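ATP-dependent DNA helicase (Mycobacterium smegmatis, PDB 5V9X) unwinds RNA:DNA hybrids as a 3'-to-5' helicase, tracking along single-stranded DNA and using ATP as its energy source. Local coordinates at residues G97-A110 with P159-F171. Residues are numbered along the deposited sequence; the frame is centred on the assembly and turned at random.
Sequences GTQVLYVSPLKALA and PPDVLITTPESLF. With nucleotides of chain B.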
loop_
_atom_site.group_PDB
_atom_site.type_symbol
_atom_site.label_atom_id
_atom_site.label_comp_id
_atom_site.label_asym_id
_atom_site.label_seq_id
_atom_site.Cartn_x
_atom_site.Cartn_y
_atom_site.Cartn_z
ATOM N N GLY A 97 24.015 -22.056 11.435
ATOM C CA GLY A 97 22.830 -21.828 10.637
ATOM C C GLY A 97 22.357 -20.389 10.750
ATOM O O GLY A 97 22.855 -19.593 11.546
ATOM N N THR A 98 21.369 -20.063 9.923
ATOM C CA THR A 98 20.828 -18.710 9.917
ATOM C C THR A 98 20.168 -18.402 11.256
ATOM O O THR A 98 19.246 -19.104 11.680
ATOM C CB THR A 98 19.833 -18.543 8.771
ATOM O OG1 THR A 98 20.483 -18.834 7.526
ATOM C CG2 THR A 98 19.306 -17.119 8.736
ATOM N N GLN A 99 20.647 -17.350 11.921
ATOM C CA GLN A 99 20.239 -17.006 13.279
ATOM C C GLN A 99 19.235 -15.864 13.340
ATOM O O GLN A 99 18.319 -15.897 14.168
ATOM C CB GLN A 99 21.466 -16.638 14.118
ATOM C CG GLN A 99 22.412 -17.799 14.384
ATOM C CD GLN A 99 21.924 -18.710 15.492
ATOM O OE1 GLN A 99 21.677 -18.264 16.615
ATOM N NE2 GLN A 99 21.777 -19.994 15.183
ATOM N N VAL A 100 19.390 -14.850 12.494
ATOM C CA VAL A 100 18.504 -13.693 12.463
ATOM C C VAL A 100 17.856 -13.620 11.089
ATOM O O VAL A 100 18.525 -13.809 10.069
ATOM C CB VAL A 100 19.264 -12.387 12.784
ATOM C CG1 VAL A 100 18.344 -11.180 12.657
ATOM C CG2 VAL A 100 19.872 -12.455 14.178
ATOM N N LEU A 101 16.551 -13.353 11.064
ATOM C CA LEU A 101 15.797 -13.221 9.822
ATOM C C LEU A 101 15.150 -11.842 9.790
ATOM O O LEU A 101 14.237 -11.559 10.571
ATOM C CB LEU A 101 14.744 -14.321 9.693
ATOM C CG LEU A 101 13.901 -14.281 8.414
ATOM C CD1 LEU A 101 14.762 -14.531 7.185
ATOM C CD2 LEU A 101 12.758 -15.278 8.482
ATOM N N TYR A 102 15.626 -10.989 8.889
ATOM C CA TYR A 102 15.046 -9.673 8.664
ATOM C C TYR A 102 14.210 -9.715 7.391
ATOM O O TYR A 102 14.690 -10.165 6.346
ATOM C CB TYR A 102 16.143 -8.611 8.556
ATOM C CG TYR A 102 15.666 -7.253 8.083
ATOM C CD1 TYR A 102 15.515 -6.983 6.729
ATOM C CD2 TYR A 102 15.389 -6.236 8.987
ATOM C CE1 TYR A 102 15.085 -5.751 6.290
ATOM C CE2 TYR A 102 14.961 -4.996 8.554
ATOM C CZ TYR A 102 14.808 -4.759 7.201
ATOM O OH TYR A 102 14.383 -3.530 6.748
ATOM N N VAL A 103 12.968 -9.240 7.479
ATOM C CA VAL A 103 12.044 -9.231 6.350
ATOM C C VAL A 103 11.684 -7.789 6.025
ATOM O O VAL A 103 11.235 -7.042 6.905
ATOM C CB VAL A 103 10.776 -10.053 6.644
ATOM C CG1 VAL A 103 9.829 -10.008 5.455
ATOM C CG2 VAL A 103 11.139 -11.491 6.984
ATOM N N SER A 104 11.872 -7.404 4.762
ATOM C CA SER A 104 11.520 -6.085 4.265
ATOM C C SER A 104 10.523 -6.196 3.118
ATOM O O SER A 104 10.687 -7.044 2.236
ATOM C CB SER A 104 12.759 -5.323 3.775
ATOM O OG SER A 104 12.386 -4.123 3.116
ATOM N N PRO A 105 9.485 -5.355 3.100
ATOM C CA PRO A 105 8.548 -5.380 1.965
ATOM C C PRO A 105 9.133 -4.811 0.684
ATOM O O PRO A 105 8.587 -5.077 -0.395
ATOM C CB PRO A 105 7.366 -4.539 2.462
ATOM C CG PRO A 105 7.961 -3.627 3.488
ATOM C CD PRO A 105 9.082 -4.394 4.141
ATOM N N LEU A 106 10.219 -4.045 0.761
ATOM C CA LEU A 106 10.849 -3.436 -0.402
ATOM C C LEU A 106 12.263 -3.976 -0.578
ATOM O O LEU A 106 12.997 -4.151 0.401
ATOM C CB LEU A 106 10.889 -1.910 -0.269
ATOM C CG LEU A 106 9.544 -1.184 -0.312
ATOM C CD1 LEU A 106 9.720 0.279 0.035
ATOM C CD2 LEU A 106 8.909 -1.334 -1.683
ATOM N N LYS A 107 12.641 -4.235 -1.833
ATOM C CA LYS A 107 13.985 -4.732 -2.117
ATOM C C LYS A 107 15.044 -3.686 -1.790
ATOM O O LYS A 107 16.074 -4.002 -1.183
ATOM C CB LYS A 107 14.095 -5.156 -3.582
ATOM C CG LYS A 107 13.287 -6.385 -3.942
ATOM C CD LYS A 107 13.587 -6.853 -5.358
ATOM C CE LYS A 107 13.194 -5.807 -6.388
ATOM N NZ LYS A 107 13.372 -6.310 -7.779
ATOM N N ALA A 108 14.811 -2.435 -2.197
ATOM C CA ALA A 108 15.784 -1.372 -1.959
ATOM C C ALA A 108 16.133 -1.257 -0.481
ATOM O O ALA A 108 17.308 -1.132 -0.115
ATOM C CB ALA A 108 15.245 -0.045 -2.486
ATOM N N LEU A 109 15.119 -1.302 0.386
ATOM C CA LEU A 109 15.374 -1.286 1.823
ATOM C C LEU A 109 16.202 -2.492 2.252
ATOM O O LEU A 109 17.123 -2.361 3.068
ATOM C CB LEU A 109 14.051 -1.245 2.590
ATOM C CG LEU A 109 14.149 -1.439 4.103
ATOM C CD1 LEU A 109 15.119 -0.437 4.705
ATOM C CD2 LEU A 109 12.779 -1.318 4.754
ATOM N N ALA A 110 15.891 -3.674 1.710
ATOM C CA ALA A 110 16.637 -4.876 2.068
ATOM C C ALA A 110 18.121 -4.713 1.772
ATOM O O ALA A 110 18.972 -5.083 2.592
ATOM C CB ALA A 110 16.071 -6.086 1.324
ATOM N N PRO A 159 24.769 -20.803 4.612
ATOM C CA PRO A 159 23.781 -19.772 4.909
ATOM C C PRO A 159 24.372 -18.689 5.787
ATOM O O PRO A 159 25.257 -18.953 6.623
ATOM C CB PRO A 159 22.671 -20.545 5.633
ATOM C CG PRO A 159 23.358 -21.738 6.206
ATOM C CD PRO A 159 24.417 -22.102 5.212
ATOM N N PRO A 160 23.913 -17.452 5.634
ATOM C CA PRO A 160 24.425 -16.360 6.465
ATOM C C PRO A 160 23.782 -16.347 7.844
ATOM O O PRO A 160 22.683 -16.861 8.059
ATOM C CB PRO A 160 24.041 -15.109 5.670
ATOM C CG PRO A 160 22.790 -15.510 4.956
ATOM C CD PRO A 160 22.945 -16.978 4.629
ATOM N N ASP A 161 24.501 -15.737 8.791
ATOM C CA ASP A 161 23.967 -15.601 10.142
ATOM C C ASP A 161 22.773 -14.658 10.168
ATOM O O ASP A 161 21.806 -14.889 10.901
ATOM C CB ASP A 161 25.060 -15.113 11.093
ATOM C CG ASP A 161 26.202 -16.103 11.229
ATOM O OD1 ASP A 161 25.990 -17.307 10.968
ATOM O OD2 ASP A 161 27.314 -15.674 11.604
ATOM N N VAL A 162 22.820 -13.593 9.373
ATOM C CA VAL A 162 21.718 -12.647 9.236
ATOM C C VAL A 162 21.197 -12.760 7.811
ATOM O O VAL A 162 21.880 -12.363 6.858
ATOM C CB VAL A 162 22.153 -11.210 9.550
ATOM C CG1 VAL A 162 20.989 -10.249 9.345
ATOM C CG2 VAL A 162 22.701 -11.112 10.965
ATOM N N LEU A 163 19.991 -13.295 7.656
ATOM C CA LEU A 163 19.349 -13.397 6.353
ATOM C C LEU A 163 18.379 -12.237 6.179
ATOM O O LEU A 163 17.469 -12.051 6.995
ATOM C CB LEU A 163 18.616 -14.729 6.190
ATOM C CG LEU A 163 18.012 -14.925 4.799
ATOM C CD1 LEU A 163 19.113 -14.991 3.747
ATOM C CD2 LEU A 163 17.134 -16.166 4.746
ATOM N N ILE A 164 18.581 -11.459 5.121
ATOM C CA ILE A 164 17.696 -10.364 4.741
ATOM C C ILE A 164 16.923 -10.809 3.508
ATOM O O ILE A 164 17.520 -11.306 2.547
ATOM C CB ILE A 164 18.489 -9.076 4.463
ATOM C CG1 ILE A 164 19.231 -8.618 5.721
ATOM C CG2 ILE A 164 17.571 -7.987 3.948
ATOM C CD1 ILE A 164 20.196 -7.478 5.475
ATOM N N THR A 165 15.604 -10.642 3.532
ATOM C CA THR A 165 14.778 -11.150 2.443
ATOM C C THR A 165 13.446 -10.405 2.429
ATOM O O THR A 165 13.226 -9.465 3.198
ATOM C CB THR A 165 14.574 -12.663 2.578
ATOM O OG1 THR A 165 13.785 -13.139 1.482
ATOM C CG2 THR A 165 13.869 -12.999 3.888
ATOM N N THR A 166 12.561 -10.835 1.540
ATOM C CA THR A 166 11.211 -10.324 1.378
ATOM C C THR A 166 10.192 -11.368 1.825
ATOM O O THR A 166 10.530 -12.542 2.014
ATOM C CB THR A 166 10.960 -9.947 -0.089
ATOM O OG1 THR A 166 11.106 -11.107 -0.917
ATOM C CG2 THR A 166 11.935 -8.869 -0.541
ATOM N N PRO A 167 8.929 -10.973 2.022
ATOM C CA PRO A 167 7.907 -11.986 2.331
ATOM C C PRO A 167 7.743 -13.007 1.222
ATOM O O PRO A 167 7.626 -14.208 1.498
ATOM C CB PRO A 167 6.635 -11.150 2.533
ATOM C CG PRO A 167 7.124 -9.793 2.898
ATOM C CD PRO A 167 8.387 -9.604 2.118
ATOM N N GLU A 168 7.744 -12.558 -0.033
ATOM C CA GLU A 168 7.619 -13.477 -1.160
ATOM C C GLU A 168 8.776 -14.468 -1.193
ATOM O O GLU A 168 8.573 -15.671 -1.388
ATOM C CB GLU A 168 7.547 -12.689 -2.473
ATOM C CG GLU A 168 6.239 -11.937 -2.707
ATOM C CD GLU A 168 6.086 -10.706 -1.828
ATOM O OE1 GLU A 168 7.078 -10.294 -1.184
ATOM O OE2 GLU A 168 4.968 -10.147 -1.779
ATOM N N SER A 169 10.003 -13.981 -1.000
ATOM C CA SER A 169 11.158 -14.870 -1.072
ATOM C C SER A 169 11.242 -15.780 0.146
ATOM O O SER A 169 11.677 -16.932 0.030
ATOM C CB SER A 169 12.441 -14.059 -1.230
ATOM O OG SER A 169 12.626 -13.669 -2.579
ATOM N N LEU A 170 10.839 -15.287 1.320
ATOM C CA LEU A 170 10.731 -16.167 2.479
ATOM C C LEU A 170 9.782 -17.321 2.192
ATOM O O LEU A 170 10.032 -18.462 2.598
ATOM C CB LEU A 170 10.257 -15.385 3.705
ATOM C CG LEU A 170 10.081 -16.230 4.970
ATOM C CD1 LEU A 170 11.411 -16.846 5.383
ATOM C CD2 LEU A 170 9.484 -15.414 6.108
ATOM N N PHE A 171 8.693 -17.038 1.478
ATOM C CA PHE A 171 7.771 -18.087 1.057
ATOM C C PHE A 171 8.473 -19.114 0.176
ATOM O O PHE A 171 8.248 -20.322 0.318
ATOM C CB PHE A 171 6.591 -17.447 0.326
ATOM C CG PHE A 171 5.539 -18.420 -0.124
ATOM C CD1 PHE A 171 4.629 -18.947 0.779
ATOM C CD2 PHE A 171 5.430 -18.769 -1.461
ATOM C CE1 PHE A 171 3.648 -19.821 0.359
ATOM C CE2 PHE A 171 4.451 -19.643 -1.885
ATOM C CZ PHE A 171 3.559 -20.168 -0.974
ATOM P P DG B 9 9.718 -4.018 -4.696
ATOM O OP1 DG B 9 10.849 -3.713 -3.792
ATOM O OP2 DG B 9 9.749 -3.569 -6.107
ATOM O "O5'" DG B 9 9.467 -5.589 -4.686
ATOM C "C5'" DG B 9 9.090 -6.232 -3.477
ATOM C "C4'" DG B 9 8.705 -7.676 -3.732
ATOM O "O4'" DG B 9 7.432 -7.721 -4.425
ATOM C "C3'" DG B 9 9.691 -8.461 -4.590
ATOM O "O3'" DG B 9 9.840 -9.772 -4.073
ATOM C "C2'" DG B 9 9.038 -8.466 -5.971
ATOM C "C1'" DG B 9 7.555 -8.447 -5.627
ATOM N N9 DG B 9 6.736 -7.785 -6.637
ATOM C C8 DG B 9 6.845 -6.484 -7.063
ATOM N N7 DG B 9 5.974 -6.162 -7.977
ATOM C C5 DG B 9 5.235 -7.320 -8.167
ATOM C C6 DG B 9 4.150 -7.571 -9.036
ATOM O O6 DG B 9 3.611 -6.794 -9.836
ATOM N N1 DG B 9 3.686 -8.879 -8.919
ATOM C C2 DG B 9 4.207 -9.824 -8.066
ATOM N N2 DG B 9 3.626 -11.035 -8.093
ATOM N N3 DG B 9 5.227 -9.601 -7.243
ATOM C C4 DG B 9 5.689 -8.330 -7.350
ATOM P P DC B 10 11.121 -10.656 -4.466
ATOM O OP1 DC B 10 11.406 -11.549 -3.321
ATOM O OP2 DC B 10 12.175 -9.763 -4.994
ATOM O "O5'" DC B 10 10.614 -11.538 -5.693
ATOM C "C5'" DC B 10 9.746 -12.627 -5.470
ATOM C "C4'" DC B 10 9.356 -13.260 -6.787
ATOM O "O4'" DC B 10 8.373 -12.432 -7.451
ATOM C "C3'" DC B 10 10.510 -13.433 -7.780
ATOM O "O3'" DC B 10 10.609 -14.781 -8.169
ATOM C "C2'" DC B 10 10.124 -12.539 -8.963
ATOM C "C1'" DC B 10 8.614 -12.487 -8.831
ATOM N N1 DC B 10 8.002 -11.295 -9.474
ATOM C C2 DC B 10 6.821 -11.441 -10.206
ATOM O O2 DC B 10 6.306 -12.564 -10.294
ATOM N N3 DC B 10 6.271 -10.349 -10.794
ATOM C C4 DC B 10 6.863 -9.157 -10.669
ATOM N N4 DC B 10 6.288 -8.108 -11.266
ATOM C C5 DC B 10 8.071 -8.990 -9.928
ATOM C C6 DC B 10 8.600 -10.074 -9.353
ATOM P P DT B 8 7.002 -0.495 -8.286
ATOM O OP1 DT B 8 8.321 0.160 -8.408
ATOM O OP2 DT B 8 6.473 -1.285 -9.419
ATOM O "O5'" DT B 8 7.005 -1.429 -6.989
ATOM C "C5'" DT B 8 7.181 -0.853 -5.698
ATOM C "C4'" DT B 8 6.723 -1.811 -4.613
ATOM O "O4'" DT B 8 5.288 -1.909 -4.618
ATOM C "C3'" DT B 8 7.213 -3.242 -4.775
ATOM O "O3'" DT B 8 8.392 -3.423 -4.012
ATOM C "C2'" DT B 8 6.051 -4.105 -4.237
ATOM C "C1'" DT B 8 4.930 -3.096 -3.962
ATOM N N1 DT B 8 3.594 -3.527 -4.464
ATOM C C2 DT B 8 2.593 -3.796 -3.560
ATOM O O2 DT B 8 2.739 -3.700 -2.356
ATOM N N3 DT B 8 1.405 -4.183 -4.120
ATOM C C4 DT B 8 1.125 -4.327 -5.468
ATOM O O4 DT B 8 0.022 -4.682 -5.874
ATOM C C5 DT B 8 2.219 -4.030 -6.361
ATOM C C7 DT B 8 2.035 -4.148 -7.844
ATOM C C6 DT B 8 3.386 -3.649 -5.822
#
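Asp161 O is gripped by two consecutive amides, those of Gln99 and Val100, the latter opening strand 100-103: Val100 N binds it at 2.9 Å, nearly in line with the carbonyl bond, while Gln99 N comes in more steeply, tilted 21° from the carbonyl plane. Just before this fork, the hydroxyl of Thr98 donates to Pro160 O, OG1 to O 3.0 Å, in the carbonyl plane, and its methyl rests on Leu163 CB. From there strands 100-103 and 162-165 run parallel, and amides and carbonyls alternate as far as Ser104 N, which donates to Thr165 O.

On one face of the sheet, Leu101 sends CD1 to Thr165 CG2 (3.7 Å) and CD2 to Leu170 CD1 of the following helix; helix 200-213 covers this cluster. Val103 CG1 abuts the Pro167 ring at CD. On the other face, Ile164 CG2 approaches Tyr102 CD1 obliquely at 3.6 Å and also meets Ala110 CB of the returning helix. The Tyr102 hydroxyl is hydrogen-bonded to Asp191.

These are two adjacent inner strands of the RecA-like sheet of a DEAD/DEAH-box helicase domain, and the loop and helix start after each strand meet the DNA. Lys107 N, at the start of helix 107-116, points almost straight at OP1 of DG9 of chain B (2.7 Å, 175° at the hydrogen). Thr166 is the N-cap of helix 167-174: its OG1, set between backbone N and carbonyl carbon (chi1 61°), accepts from Ser169 N at 3.1 Å. The Ser169 hydroxyl donates to OP1 of DC10 of chain B, OG to OP1 2.6 Å.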